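Local atomic coordinates of Rho guanine nucleotide exchange factor 12 (Homo sapiens, PDB entry 1TXD), a protein that acts as a guanine nucleotide exchange factor for the small GTPase RhoA, its DH and PH domains being the part captured here. Residues Leu65-Ser70 and Leu132-Ser137; Glu225-Arg230 and Asp274-Leu279; Arg248-Thr253 and Glu281-Leu286; Pro315-Ser320 and Val336-Asp341. The protein carries 1 engineered substitution. All blocks are in the same frame, centred on the assembly; numbering follows the deposited sequence.

Contact 1: residues Leu65-Ser70 and Leu132-Ser137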
loop_
_atom_site.group_PDB
_atom_site.type_symbol
_atom_site.label_atom_id
_atom_site.label_comp_id
_atom_site.label_asym_id
_atom_site.label_seq_id
_atom_site.Cartn_x
_atom_site.Cartn_y
_atom_site.Cartn_z
ATOM N N LEU A 65 -16.087 1.895 9.981
ATOM C CA LEU A 65 -16.310 2.516 8.694
ATOM C C LEU A 65 -15.073 3.190 8.062
ATOM O O LEU A 65 -14.754 2.970 6.860
ATOM C CB LEU A 65 -17.357 3.588 8.808
ATOM C CG LEU A 65 -18.756 3.039 8.902
ATOM C CD1 LEU A 65 -19.710 4.152 9.175
ATOM C CD2 LEU A 65 -19.164 2.358 7.575
ATOM N N ARG A 66 -14.449 4.056 8.843
ATOM C CA ARG A 66 -13.263 4.772 8.417
ATOM C C ARG A 66 -12.113 3.874 8.151
ATOM O O ARG A 66 -11.417 4.045 7.144
ATOM C CB ARG A 66 -12.856 5.809 9.459
ATOM C CG ARG A 66 -11.602 6.527 9.155
ATOM C CD ARG A 66 -11.377 7.817 9.953
ATOM N NE ARG A 66 -11.838 7.803 11.343
ATOM C CZ ARG A 66 -11.224 7.219 12.343
ATOM N NH1 ARG A 66 -10.081 6.595 12.149
ATOM N NH2 ARG A 66 -11.733 7.279 13.554
ATOM N N LYS A 67 -11.938 2.874 8.999
ATOM C CA LYS A 67 -10.819 1.967 8.799
ATOM C C LYS A 67 -11.112 1.058 7.563
ATOM O O LYS A 67 -10.187 0.666 6.905
ATOM C CB LYS A 67 -10.592 1.108 10.028
ATOM C CG LYS A 67 -9.675 1.734 11.070
ATOM C CD LYS A 67 -8.172 1.589 10.622
ATOM C CE LYS A 67 -7.287 2.270 11.576
ATOM N NZ LYS A 67 -5.834 2.494 11.111
ATOM N N ILE A 68 -12.389 0.798 7.208
ATOM C CA ILE A 68 -12.634 -0.149 6.072
ATOM C C ILE A 68 -12.656 0.581 4.686
ATOM O O ILE A 68 -11.911 0.196 3.783
ATOM C CB ILE A 68 -13.872 -0.991 6.314
ATOM C CG1 ILE A 68 -13.593 -1.941 7.518
ATOM C CG2 ILE A 68 -14.217 -1.787 5.068
ATOM C CD1 ILE A 68 -14.740 -2.769 7.870
ATOM N N PHE A 69 -13.366 1.699 4.645
ATOM C CA PHE A 69 -13.688 2.461 3.433
ATOM C C PHE A 69 -13.019 3.803 3.250
ATOM O O PHE A 69 -13.065 4.376 2.150
ATOM C CB PHE A 69 -15.224 2.729 3.429
ATOM C CG PHE A 69 -16.044 1.485 3.376
ATOM C CD1 PHE A 69 -16.025 0.672 2.216
ATOM C CD2 PHE A 69 -16.864 1.117 4.468
ATOM C CE1 PHE A 69 -16.776 -0.535 2.174
ATOM C CE2 PHE A 69 -17.615 -0.082 4.454
ATOM C CZ PHE A 69 -17.612 -0.895 3.292
ATOM N N SER A 70 -12.483 4.360 4.339
ATOM C CA SER A 70 -11.726 5.617 4.329
ATOM C C SER A 70 -12.352 6.624 3.418
ATOM O O SER A 70 -13.556 7.077 3.598
ATOM C CB SER A 70 -10.232 5.328 4.062
ATOM O OG SER A 70 -9.994 4.772 2.729
ATOM N N LEU A 132 -8.320 -4.244 4.938
ATOM C CA LEU A 132 -8.559 -5.655 4.646
ATOM C C LEU A 132 -8.493 -6.420 5.957
ATOM O O LEU A 132 -9.072 -7.469 6.094
ATOM C CB LEU A 132 -7.496 -6.212 3.674
ATOM C CG LEU A 132 -7.566 -5.768 2.204
ATOM C CD1 LEU A 132 -6.802 -6.658 1.345
ATOM C CD2 LEU A 132 -8.982 -5.643 1.628
ATOM N N GLU A 133 -7.724 -5.917 6.908
ATOM C CA GLU A 133 -7.552 -6.614 8.161
ATOM C C GLU A 133 -8.711 -6.307 9.052
ATOM O O GLU A 133 -9.116 -7.161 9.815
ATOM C CB GLU A 133 -6.181 -6.302 8.806
ATOM C CG GLU A 133 -6.176 -6.519 10.320
ATOM C CD GLU A 133 -6.099 -7.965 10.706
ATOM O OE1 GLU A 133 -5.377 -8.731 9.968
ATOM O OE2 GLU A 133 -6.716 -8.313 11.771
ATOM N N MET A 134 -9.283 -5.123 8.924
ATOM C CA MET A 134 -10.452 -4.763 9.695
ATOM C C MET A 134 -11.678 -5.547 9.215
ATOM O O MET A 134 -12.482 -5.935 9.988
ATOM C CB MET A 134 -10.726 -3.271 9.581
ATOM C CG MET A 134 -11.836 -2.782 10.350
ATOM S SD MET A 134 -11.833 -3.295 12.076
ATOM C CE MET A 134 -11.059 -1.811 12.916
ATOM N N ILE A 135 -11.844 -5.702 7.912
ATOM C CA ILE A 135 -12.859 -6.575 7.349
ATOM C C ILE A 135 -12.759 -7.982 7.937
ATOM O O ILE A 135 -13.753 -8.440 8.427
ATOM C CB ILE A 135 -12.790 -6.593 5.794
ATOM C CG1 ILE A 135 -13.113 -5.220 5.198
ATOM C CG2 ILE A 135 -13.640 -7.706 5.181
ATOM C CD1 ILE A 135 -12.501 -5.113 3.777
ATOM N N LYS A 136 -11.577 -8.645 7.923
ATOM C CA LYS A 136 -11.423 -9.941 8.543
ATOM C C LYS A 136 -11.750 -9.959 10.018
ATOM O O LYS A 136 -12.347 -10.920 10.491
ATOM C CB LYS A 136 -9.978 -10.491 8.432
ATOM C CG LYS A 136 -9.521 -10.856 7.031
ATOM C CD LYS A 136 -8.598 -12.108 7.069
ATOM C CE LYS A 136 -7.217 -11.765 7.628
ATOM N NZ LYS A 136 -6.340 -12.992 7.940
ATOM N N SER A 137 -11.334 -8.919 10.753
ATOM C CA SER A 137 -11.530 -8.925 12.185
ATOM C C SER A 137 -13.000 -8.714 12.464
ATOM O O SER A 137 -13.503 -9.357 13.357
ATOM C CB SER A 137 -10.619 -7.944 12.965
ATOM O OG SER A 137 -10.987 -6.601 12.780
#

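Contact 2: residues Glu225-Arg230 and Asp274-Leu279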
loop_
_atom_site.group_PDB
_atom_site.type_symbol
_atom_site.label_atom_id
_atom_site.label_comp_id
_atom_site.label_asym_id
_atom_site.label_seq_id
_atom_site.Cartn_x
_atom_site.Cartn_y
_atom_site.Cartn_z
ATOM N N GLU A 225 1.420 -3.075 13.586
ATOM C CA GLU A 225 0.182 -2.957 14.368
ATOM C C GLU A 225 -0.347 -4.350 14.723
ATOM O O GLU A 225 -0.965 -4.589 15.775
ATOM C CB GLU A 225 -0.845 -2.192 13.517
ATOM C CG GLU A 225 -2.081 -1.786 14.236
ATOM C CD GLU A 225 -2.921 -0.851 13.369
ATOM O OE1 GLU A 225 -2.493 0.299 13.159
ATOM O OE2 GLU A 225 -3.992 -1.276 12.898
ATOM N N ASP A 226 -0.123 -5.255 13.781
ATOM C CA ASP A 226 -0.397 -6.683 13.925
ATOM C C ASP A 226 0.539 -7.293 14.960
ATOM O O ASP A 226 0.104 -8.032 15.834
ATOM C CB ASP A 226 -0.175 -7.406 12.579
ATOM C CG ASP A 226 -0.716 -8.834 12.594
ATOM O OD1 ASP A 226 -1.952 -9.008 12.795
ATOM O OD2 ASP A 226 0.035 -9.824 12.425
ATOM N N TYR A 227 1.836 -6.996 14.850
ATOM C CA TYR A 227 2.779 -7.519 15.829
ATOM C C TYR A 227 2.405 -6.965 17.200
ATOM O O TYR A 227 2.300 -7.717 18.160
ATOM C CB TYR A 227 4.196 -7.149 15.436
ATOM C CG TYR A 227 4.681 -7.801 14.170
ATOM C CD1 TYR A 227 4.033 -8.900 13.593
ATOM C CD2 TYR A 227 5.819 -7.350 13.571
ATOM C CE1 TYR A 227 4.506 -9.486 12.405
ATOM C CE2 TYR A 227 6.309 -7.930 12.418
ATOM C CZ TYR A 227 5.662 -8.999 11.839
ATOM O OH TYR A 227 6.217 -9.540 10.681
ATOM N N GLN A 228 2.125 -5.665 17.279
ATOM C CA GLN A 228 1.762 -5.033 18.558
ATOM C C GLN A 228 0.530 -5.648 19.183
ATOM O O GLN A 228 0.365 -5.616 20.412
ATOM C CB GLN A 228 1.535 -3.516 18.404
ATOM C CG GLN A 228 1.175 -2.747 19.731
ATOM C CD GLN A 228 2.280 -2.823 20.812
ATOM O OE1 GLN A 228 3.328 -3.433 20.605
ATOM N NE2 GLN A 228 2.031 -2.206 21.957
ATOM N N ARG A 229 -0.338 -6.208 18.349
ATOM C CA ARG A 229 -1.575 -6.832 18.843
ATOM C C ARG A 229 -1.254 -8.201 19.441
ATOM O O ARG A 229 -1.700 -8.524 20.527
ATOM C CB ARG A 229 -2.594 -6.962 17.703
ATOM C CG ARG A 229 -4.026 -7.225 18.130
ATOM C CD ARG A 229 -4.988 -7.466 16.947
ATOM N NE ARG A 229 -4.383 -8.307 15.911
ATOM C CZ ARG A 229 -4.197 -9.630 15.999
ATOM N NH1 ARG A 229 -4.590 -10.315 17.072
ATOM N NH2 ARG A 229 -3.611 -10.281 14.997
ATOM N N ARG A 230 -0.437 -8.975 18.732
ATOM C CA ARG A 230 -0.062 -10.335 19.149
ATOM C C ARG A 230 0.950 -10.384 20.327
ATOM O O ARG A 230 1.173 -11.436 20.929
ATOM C CB ARG A 230 0.471 -11.107 17.923
ATOM C CG ARG A 230 -0.570 -11.202 16.778
ATOM C CD ARG A 230 -0.234 -12.212 15.688
ATOM N NE ARG A 230 1.035 -11.897 15.023
ATOM C CZ ARG A 230 1.901 -12.792 14.537
ATOM N NH1 ARG A 230 1.669 -14.097 14.633
ATOM N NH2 ARG A 230 3.021 -12.380 13.951
ATOM N N ASP A 274 14.597 -20.321 20.071
ATOM C CA ASP A 274 14.252 -19.902 18.710
ATOM C C ASP A 274 13.454 -18.600 18.771
ATOM O O ASP A 274 12.406 -18.543 19.408
ATOM C CB ASP A 274 13.425 -20.971 17.987
ATOM C CG ASP A 274 14.090 -22.334 17.994
ATOM O OD1 ASP A 274 15.302 -22.412 17.708
ATOM O OD2 ASP A 274 13.473 -23.382 18.274
ATOM N N LEU A 275 13.968 -17.555 18.128
ATOM C CA LEU A 275 13.344 -16.236 18.160
ATOM C C LEU A 275 12.824 -15.810 16.800
ATOM O O LEU A 275 13.233 -16.330 15.752
ATOM C CB LEU A 275 14.343 -15.155 18.605
ATOM C CG LEU A 275 14.956 -15.107 20.008
ATOM C CD1 LEU A 275 15.992 -13.986 20.052
ATOM C CD2 LEU A 275 13.912 -14.896 21.089
ATOM N N TYR A 276 11.893 -14.862 16.860
ATOM C CA TYR A 276 11.626 -13.923 15.790
ATOM C C TYR A 276 11.931 -12.543 16.361
ATOM O O TYR A 276 11.437 -12.179 17.431
ATOM C CB TYR A 276 10.159 -14.002 15.345
ATOM C CG TYR A 276 9.904 -13.313 14.025
ATOM C CD1 TYR A 276 10.027 -14.013 12.821
ATOM C CD2 TYR A 276 9.557 -11.957 13.975
ATOM C CE1 TYR A 276 9.811 -13.386 11.606
ATOM C CE2 TYR A 276 9.330 -11.322 12.759
ATOM C CZ TYR A 276 9.464 -12.043 11.583
ATOM O OH TYR A 276 9.240 -11.428 10.381
ATOM N N THR A 277 12.723 -11.773 15.632
ATOM C CA THR A 277 13.370 -10.588 16.176
ATOM C C THR A 277 13.010 -9.389 15.348
ATOM O O THR A 277 12.874 -9.502 14.147
ATOM C CB THR A 277 14.919 -10.802 16.135
ATOM O OG1 THR A 277 15.279 -11.789 17.100
ATOM C CG2 THR A 277 15.680 -9.548 16.553
ATOM N N LEU A 278 12.900 -8.231 15.976
ATOM C CA LEU A 278 12.514 -7.042 15.260
ATOM C C LEU A 278 13.460 -5.925 15.543
ATOM O O LEU A 278 13.564 -5.476 16.676
ATOM C CB LEU A 278 11.118 -6.591 15.683
ATOM C CG LEU A 278 9.993 -7.623 15.831
ATOM C CD1 LEU A 278 8.788 -6.893 16.374
ATOM C CD2 LEU A 278 9.660 -8.387 14.544
ATOM N N LEU A 279 14.154 -5.479 14.505
ATOM C CA LEU A 279 14.922 -4.236 14.554
ATOM C C LEU A 279 14.024 -3.027 14.273
ATOM O O LEU A 279 13.564 -2.845 13.144
ATOM C CB LEU A 279 16.050 -4.267 13.524
ATOM C CG LEU A 279 16.832 -2.970 13.327
ATOM C CD1 LEU A 279 17.295 -2.382 14.662
ATOM C CD2 LEU A 279 18.038 -3.247 12.426
#

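Contact 3: residues Arg248-Thr253 and Glu281-Leu286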
loop_
_atom_site.group_PDB
_atom_site.type_symbol
_atom_site.label_atom_id
_atom_site.label_comp_id
_atom_site.label_asym_id
_atom_site.label_seq_id
_atom_site.Cartn_x
_atom_site.Cartn_y
_atom_site.Cartn_z
ATOM N N ARG A 248 6.540 -3.606 30.051
ATOM C CA ARG A 248 5.209 -4.211 29.908
ATOM C C ARG A 248 4.228 -3.343 29.106
ATOM O O ARG A 248 3.306 -3.870 28.483
ATOM C CB ARG A 248 4.622 -4.563 31.281
ATOM C CG ARG A 248 4.014 -3.395 32.019
ATOM C CD ARG A 248 3.935 -3.602 33.514
ATOM N NE ARG A 248 3.360 -2.438 34.185
ATOM C CZ ARG A 248 3.344 -2.264 35.497
ATOM N NH1 ARG A 248 3.867 -3.180 36.306
ATOM N NH2 ARG A 248 2.797 -1.165 36.006
ATOM N N ASN A 249 4.430 -2.026 29.121
ATOM C CA ASN A 249 3.640 -1.106 28.302
ATOM C C ASN A 249 4.293 -0.842 26.933
ATOM O O ASN A 249 3.996 0.155 26.276
ATOM C CB ASN A 249 3.417 0.214 29.053
ATOM C CG ASN A 249 2.185 0.178 29.943
ATOM O OD1 ASN A 249 1.051 0.124 29.460
ATOM N ND2 ASN A 249 2.403 0.221 31.251
ATOM N N LEU A 250 5.169 -1.747 26.495
ATOM C CA LEU A 250 5.948 -1.540 25.277
ATOM C C LEU A 250 5.027 -1.407 24.075
ATOM O O LEU A 250 4.188 -2.276 23.820
ATOM C CB LEU A 250 6.931 -2.690 25.031
ATOM C CG LEU A 250 7.666 -2.646 23.684
ATOM C CD1 LEU A 250 8.682 -1.524 23.675
ATOM C CD2 LEU A 250 8.315 -3.980 23.362
ATOM N N ASP A 251 5.231 -0.324 23.334
ATOM C CA ASP A 251 4.433 -0.016 22.167
ATOM C C ASP A 251 5.296 0.074 20.914
ATOM O O ASP A 251 5.851 1.133 20.609
ATOM C CB ASP A 251 3.675 1.290 22.383
ATOM C CG ASP A 251 2.512 1.443 21.421
ATOM O OD1 ASP A 251 2.595 0.846 20.323
ATOM O OD2 ASP A 251 1.481 2.112 21.689
ATOM N N LEU A 252 5.380 -1.041 20.188
ATOM C CA LEU A 252 6.088 -1.106 18.904
ATOM C C LEU A 252 5.655 -0.006 17.927
ATOM O O LEU A 252 6.492 0.556 17.226
ATOM C CB LEU A 252 5.912 -2.490 18.242
ATOM C CG LEU A 252 6.048 -3.767 19.102
ATOM C CD1 LEU A 252 5.650 -5.044 18.330
ATOM C CD2 LEU A 252 7.459 -3.898 19.657
ATOM N N THR A 253 4.359 0.326 17.914
ATOM C CA THR A 253 3.797 1.240 16.906
ATOM C C THR A 253 4.292 2.687 16.991
ATOM O O THR A 253 4.114 3.458 16.043
ATOM C CB THR A 253 2.233 1.229 16.944
ATOM O OG1 THR A 253 1.757 1.792 18.170
ATOM C CG2 THR A 253 1.672 -0.201 16.948
ATOM N N GLU A 281 13.434 1.444 15.132
ATOM C CA GLU A 281 14.229 2.676 15.029
ATOM C C GLU A 281 15.297 2.771 16.117
ATOM O O GLU A 281 16.437 3.171 15.853
ATOM C CB GLU A 281 13.327 3.919 15.115
ATOM C CG GLU A 281 13.120 4.655 13.795
ATOM C CD GLU A 281 11.947 5.628 13.832
ATOM O OE1 GLU A 281 11.595 6.104 14.936
ATOM O OE2 GLU A 281 11.371 5.919 12.757
ATOM N N ASP A 282 14.905 2.410 17.336
ATOM C CA ASP A 282 15.690 2.695 18.531
ATOM C C ASP A 282 15.880 1.504 19.468
ATOM O O ASP A 282 16.598 1.621 20.450
ATOM C CB ASP A 282 15.058 3.872 19.290
ATOM C CG ASP A 282 13.727 3.516 19.958
ATOM O OD1 ASP A 282 13.113 2.483 19.614
ATOM O OD2 ASP A 282 13.217 4.225 20.848
ATOM N N ILE A 283 15.232 0.380 19.176
ATOM C CA ILE A 283 15.382 -0.838 19.968
ATOM C C ILE A 283 15.414 -2.079 19.089
ATOM O O ILE A 283 14.815 -2.114 18.019
ATOM C CB ILE A 283 14.243 -0.983 21.018
ATOM C CG1 ILE A 283 12.851 -0.886 20.365
ATOM C CG2 ILE A 283 14.397 0.060 22.116
ATOM C CD1 ILE A 283 11.700 -1.283 21.284
ATOM N N LEU A 284 16.141 -3.088 19.543
ATOM C CA LEU A 284 16.022 -4.424 19.010
ATOM C C LEU A 284 15.073 -5.119 19.970
ATOM O O LEU A 284 15.122 -4.873 21.173
ATOM C CB LEU A 284 17.388 -5.098 18.984
ATOM C CG LEU A 284 17.570 -6.312 18.085
ATOM C CD1 LEU A 284 17.766 -5.883 16.653
ATOM C CD2 LEU A 284 18.777 -7.126 18.556
ATOM N N VAL A 285 14.193 -5.962 19.439
ATOM C CA VAL A 285 13.162 -6.607 20.243
ATOM C C VAL A 285 13.231 -8.095 20.017
ATOM O O VAL A 285 13.216 -8.566 18.886
ATOM C CB VAL A 285 11.735 -6.116 19.891
ATOM C CG1 VAL A 285 10.697 -6.840 20.743
ATOM C CG2 VAL A 285 11.612 -4.601 20.089
ATOM N N LEU A 286 13.275 -8.837 21.111
ATOM C CA LEU A 286 13.455 -10.268 21.047
ATOM C C LEU A 286 12.139 -10.915 21.445
ATOM O O LEU A 286 11.656 -10.706 22.556
ATOM C CB LEU A 286 14.604 -10.691 21.971
ATOM C CG LEU A 286 15.943 -9.985 21.695
ATOM C CD1 LEU A 286 17.012 -10.460 22.677
ATOM C CD2 LEU A 286 16.423 -10.205 20.271
#

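Contact 4: residues Pro315-Ser320 and Val336-Asp341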
loop_
_atom_site.group_PDB
_atom_site.type_symbol
_atom_site.label_atom_id
_atom_site.label_comp_id
_atom_site.label_asym_id
_atom_site.label_seq_id
_atom_site.Cartn_x
_atom_site.Cartn_y
_atom_site.Cartn_z
ATOM N N PRO A 315 14.642 -8.657 27.031
ATOM C CA PRO A 315 14.337 -8.933 25.613
ATOM C C PRO A 315 14.283 -7.667 24.756
ATOM O O PRO A 315 14.241 -7.785 23.546
ATOM C CB PRO A 315 12.956 -9.590 25.669
ATOM C CG PRO A 315 12.322 -8.991 26.866
ATOM C CD PRO A 315 13.427 -8.712 27.865
ATOM N N VAL A 316 14.269 -6.495 25.385
ATOM C CA VAL A 316 14.410 -5.218 24.692
ATOM C C VAL A 316 15.810 -4.676 24.937
ATOM O O VAL A 316 16.177 -4.374 26.078
ATOM C CB VAL A 316 13.368 -4.175 25.196
ATOM C CG1 VAL A 316 13.824 -2.714 24.953
ATOM C CG2 VAL A 316 12.025 -4.428 24.541
ATOM N N ILE A 317 16.567 -4.529 23.854
ATOM C CA ILE A 317 17.912 -3.979 23.902
ATOM C C ILE A 317 17.936 -2.572 23.312
ATOM O O ILE A 317 17.723 -2.392 22.120
ATOM C CB ILE A 317 18.877 -4.890 23.110
ATOM C CG1 ILE A 317 18.844 -6.322 23.653
ATOM C CG2 ILE A 317 20.283 -4.323 23.145
ATOM C CD1 ILE A 317 19.106 -7.383 22.587
ATOM N N LYS A 318 18.211 -1.579 24.141
ATOM C CA LYS A 318 18.308 -0.203 23.674
ATOM C C LYS A 318 19.513 -0.034 22.743
ATOM O O LYS A 318 20.647 -0.274 23.140
ATOM C CB LYS A 318 18.400 0.749 24.863
ATOM C CG LYS A 318 17.195 0.652 25.809
ATOM C CD LYS A 318 16.889 1.984 26.479
ATOM C CE LYS A 318 15.529 1.979 27.177
ATOM N NZ LYS A 318 15.453 3.001 28.274
ATOM N N LEU A 319 19.257 0.366 21.498
ATOM C CA LEU A 319 20.316 0.535 20.493
ATOM C C LEU A 319 21.331 1.632 20.845
ATOM O O LEU A 319 22.441 1.653 20.306
ATOM C CB LEU A 319 19.703 0.834 19.111
ATOM C CG LEU A 319 18.883 -0.289 18.470
ATOM C CD1 LEU A 319 18.156 0.223 17.234
ATOM C CD2 LEU A 319 19.761 -1.487 18.114
ATOM N N SER A 320 20.945 2.534 21.743
ATOM C CA SER A 320 21.809 3.620 22.197
ATOM C C SER A 320 23.082 3.126 22.899
ATOM O O SER A 320 24.042 3.879 23.059
ATOM C CB SER A 320 21.029 4.513 23.158
ATOM O OG SER A 320 21.758 5.681 23.470
ATOM N N VAL A 336 25.616 -9.205 20.228
ATOM C CA VAL A 336 25.013 -7.930 20.490
ATOM C C VAL A 336 25.373 -7.682 21.926
ATOM O O VAL A 336 25.217 -8.555 22.768
ATOM C CB VAL A 336 23.488 -7.948 20.264
ATOM C CG1 VAL A 336 22.908 -6.576 20.516
ATOM C CG2 VAL A 336 23.175 -8.405 18.847
ATOM N N ILE A 337 25.863 -6.484 22.198
ATOM C CA ILE A 337 26.455 -6.174 23.468
ATOM C C ILE A 337 25.827 -4.907 23.995
ATOM O O ILE A 337 26.093 -3.829 23.469
ATOM C CB ILE A 337 27.990 -5.983 23.296
ATOM C CG1 ILE A 337 28.615 -7.174 22.543
ATOM C CG2 ILE A 337 28.650 -5.800 24.642
ATOM C CD1 ILE A 337 30.145 -7.187 22.578
ATOM N N SER A 338 25.013 -5.027 25.042
ATOM C CA SER A 338 24.373 -3.859 25.648
ATOM C C SER A 338 25.169 -3.317 26.833
ATOM O O SER A 338 25.561 -4.066 27.718
ATOM C CB SER A 338 22.931 -4.174 26.068
ATOM O OG SER A 338 22.085 -3.079 25.755
ATOM N N MET A 339 25.366 -1.999 26.839
ATOM C CA MET A 339 26.156 -1.292 27.843
ATOM C C MET A 339 25.288 -0.497 28.826
ATOM O O MET A 339 24.584 0.432 28.425
ATOM C CB MET A 339 27.115 -0.323 27.137
ATOM C CG MET A 339 28.253 -1.009 26.379
ATOM S SD MET A 339 29.373 -1.947 27.466
ATOM C CE MET A 339 29.726 -0.725 28.781
ATOM N N SER A 340 25.335 -0.870 30.104
ATOM C CA SER A 340 24.764 -0.048 31.168
ATOM C C SER A 340 25.905 0.600 31.941
ATOM O O SER A 340 27.082 0.364 31.645
ATOM C CB SER A 340 23.863 -0.868 32.108
ATOM O OG SER A 340 24.217 -2.237 32.153
ATOM N N ASP A 341 25.554 1.419 32.928
ATOM C CA ASP A 341 26.537 2.012 33.835
ATOM C C ASP A 341 27.214 0.965 34.739
ATOM O O ASP A 341 28.172 1.288 35.445
ATOM C CB ASP A 341 25.888 3.104 34.695
ATOM C CG ASP A 341 25.454 4.313 33.882
ATOM O OD1 ASP A 341 25.500 4.254 32.635
ATOM O OD2 ASP A 341 25.046 5.368 34.407
#

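Contact 1: residues Leu65-Ser70 and Leu132-Ser137
I68 CG2 sits over the centre of one face of the F69 ring, 3.7 Å above its plane, and the same methyl reaches across to I135 CG1 at 3.6 Å; the F69 ring also packs edge-to-face with Y51 of helix 20-57. The other branch of I68 meets M134: CG1 presses on M134 CG at 3.4 Å, tighter than usual for two carbons, and the two side chains cross at about a right angle. M134 CG lies anti to the backbone N (chi1 -178°), which directs it at helix 62-69, and the bends further along its chain bring CE to 4.1 Å from K67 CB. This is helix-to-helix packing inside the helical bundle of the DH domain, where the short helix 62-69 meets helix 128-141 with local axes 8.4 Å apart and 123° between their directions. With I68 cut back to an alanine, M134 CG and I135 CG1 would probably lose their partner and the F69 face its covering methyl. Beyond the apolar core, K67 makes a cation-pi contact with F130, and its carbonyl oxygen accepts a hydrogen bond from N127 ND2.

Contact 2: residues Glu225-Arg230 and Asp274-Leu279
Y227, on the last turn of the long helix 191-230, leans on Y276 and L278 of a PH-domain strand, so the contact joins the end of the DH helical bundle's long helix to the beta sandwich. The apolar part is an oblique contact of the Y227 ring with the L278 methyls: Y227 CE2 lies 4.0 Å from L278 CD2, while Y227 CD2 is 4.1 Å from L278 CD1. The two tyrosine side chains cross at about a right angle, without stacking. Y227 CB points toward the strand, and chi1 -66°, with CG anti to the carbonyl carbon, then sets the CD2/CE2 side of the ring against the L278 methyls. Without the ring, as with a serine here, a gap is likely to open beside the L278 methyls and Y276 to lose its aromatic neighbour. Among the polar groups, the hydroxyls Y227 OH and Y276 OH come within 3.6 Å of each other, and Y276 OH is hydrogen-bonded to E260 OE1 on the adjacent strand. The next residue, Q228, donates from NE2 to L250 O and accepts at OE1 from L252 N. On the helix itself, D226 lies between R229 and R230: D226 OD2 lies 3.5 Å from R230 NE, well out of the guanidinium plane, a pairing of charges only. R229 NH2 donates to D226 OD1 (3.0 Å, 157°), meeting it from 40° above the carboxylate plane.

Contact 3: residues Arg248-Thr253 and Glu281-Leu286
L250 overlaps I283 by their outermost methyls, CD1 to CD1 at 3.9 Å, the two side chains running past each other in opposite directions. L250 CB points toward the strand, and with CG opposite the backbone N (chi1 173°) CD1 is set against I283 CD1. I283 holds CG1 between its backbone N and carbonyl carbon (chi1 54°), a crowded position that brings CD1 up to meet the loop. Two residues further along each segment, L252 CD2 approaches V285 CG2 at 4.2 Å, so alternate residues of the strand receive alternate leucines of the loop. No hydrogen bond links the segments, and all four touching residues are buried. V316 packs against both L250 and I283, while L252 is also covered by L224 and Y227 of helix 191-230. Within the loop, D251 OD1 takes a weak hydrogen bond from T253 N at 3.0 Å, as in an Asx turn, at the start of the 3-10 segment 252-253. D282, just before the strand, forms a salt bridge with R255, two residues past T253. The arrangement lays a connecting segment between the DH domain's long helix and the outer face of the PH-domain beta sheet, at the hairpin of strands 275-280 and 283-290.

Contact 4: residues Pro315-Ser320 and Val336-Asp341
I317 points its side chain from strand 316-318 at V336 and S338 on strand 333-339. Its CB stays back, 4.5 Å from S338 OG, and the contact is made by the branches. From there CG2, anti to the backbone N, does most of the work: it lies 3.4 Å from S338 OG and 3.9 Å from S338 CB, and reaches V336 CG1 at 4.3 Å. CG1 takes the other branch, beside the backbone N (chi1 -57°), and leads to the tip CD1, 4.4 Å from V336 CG1. L284, L286 and Y347 close round the same isoleucine. The two strands do not pair through their backbones here; their local axes pass 7.6 Å apart at an angle of 68°, as strands facing each other across the interior of the PH-domain beta sandwich. S338 OG is hydrogen-bonded to T321 OG1, and T321 OG1 also bonds to K318 O, so the threonine joins the two segments indirectly. K318 turns its amine away, to a salt bridge with E246. Across the segments themselves, then, a methyl meets a hydroxyl that is already engaged with T321: the fit depends on shape and van der Waals contact, with no direct hydrogen bond.

Overall arrangement
Contact 1 lies within the DH bundle, its centre 22 Å from that of contact 2, although the nearest atoms of the two come to about 4 Å without touching. Contact 2 is the bridge between domains, and contact 3 adjoins it with centres 9 Å apart: Q228 NE2 binds L250 O at 2.9 Å, and L278 O pairs with V285 N at the same distance. Contact 4, 13 Å from contact 3 between centres, continues the sheet, since L286 N meets P315 O at 2.8 Å. L319 CD1 also packs on L279 CD1 at 3.8 Å, tying contact 4 to contact 2. Contacts 2 to 4 thus run from the DH helix into the PH sandwich.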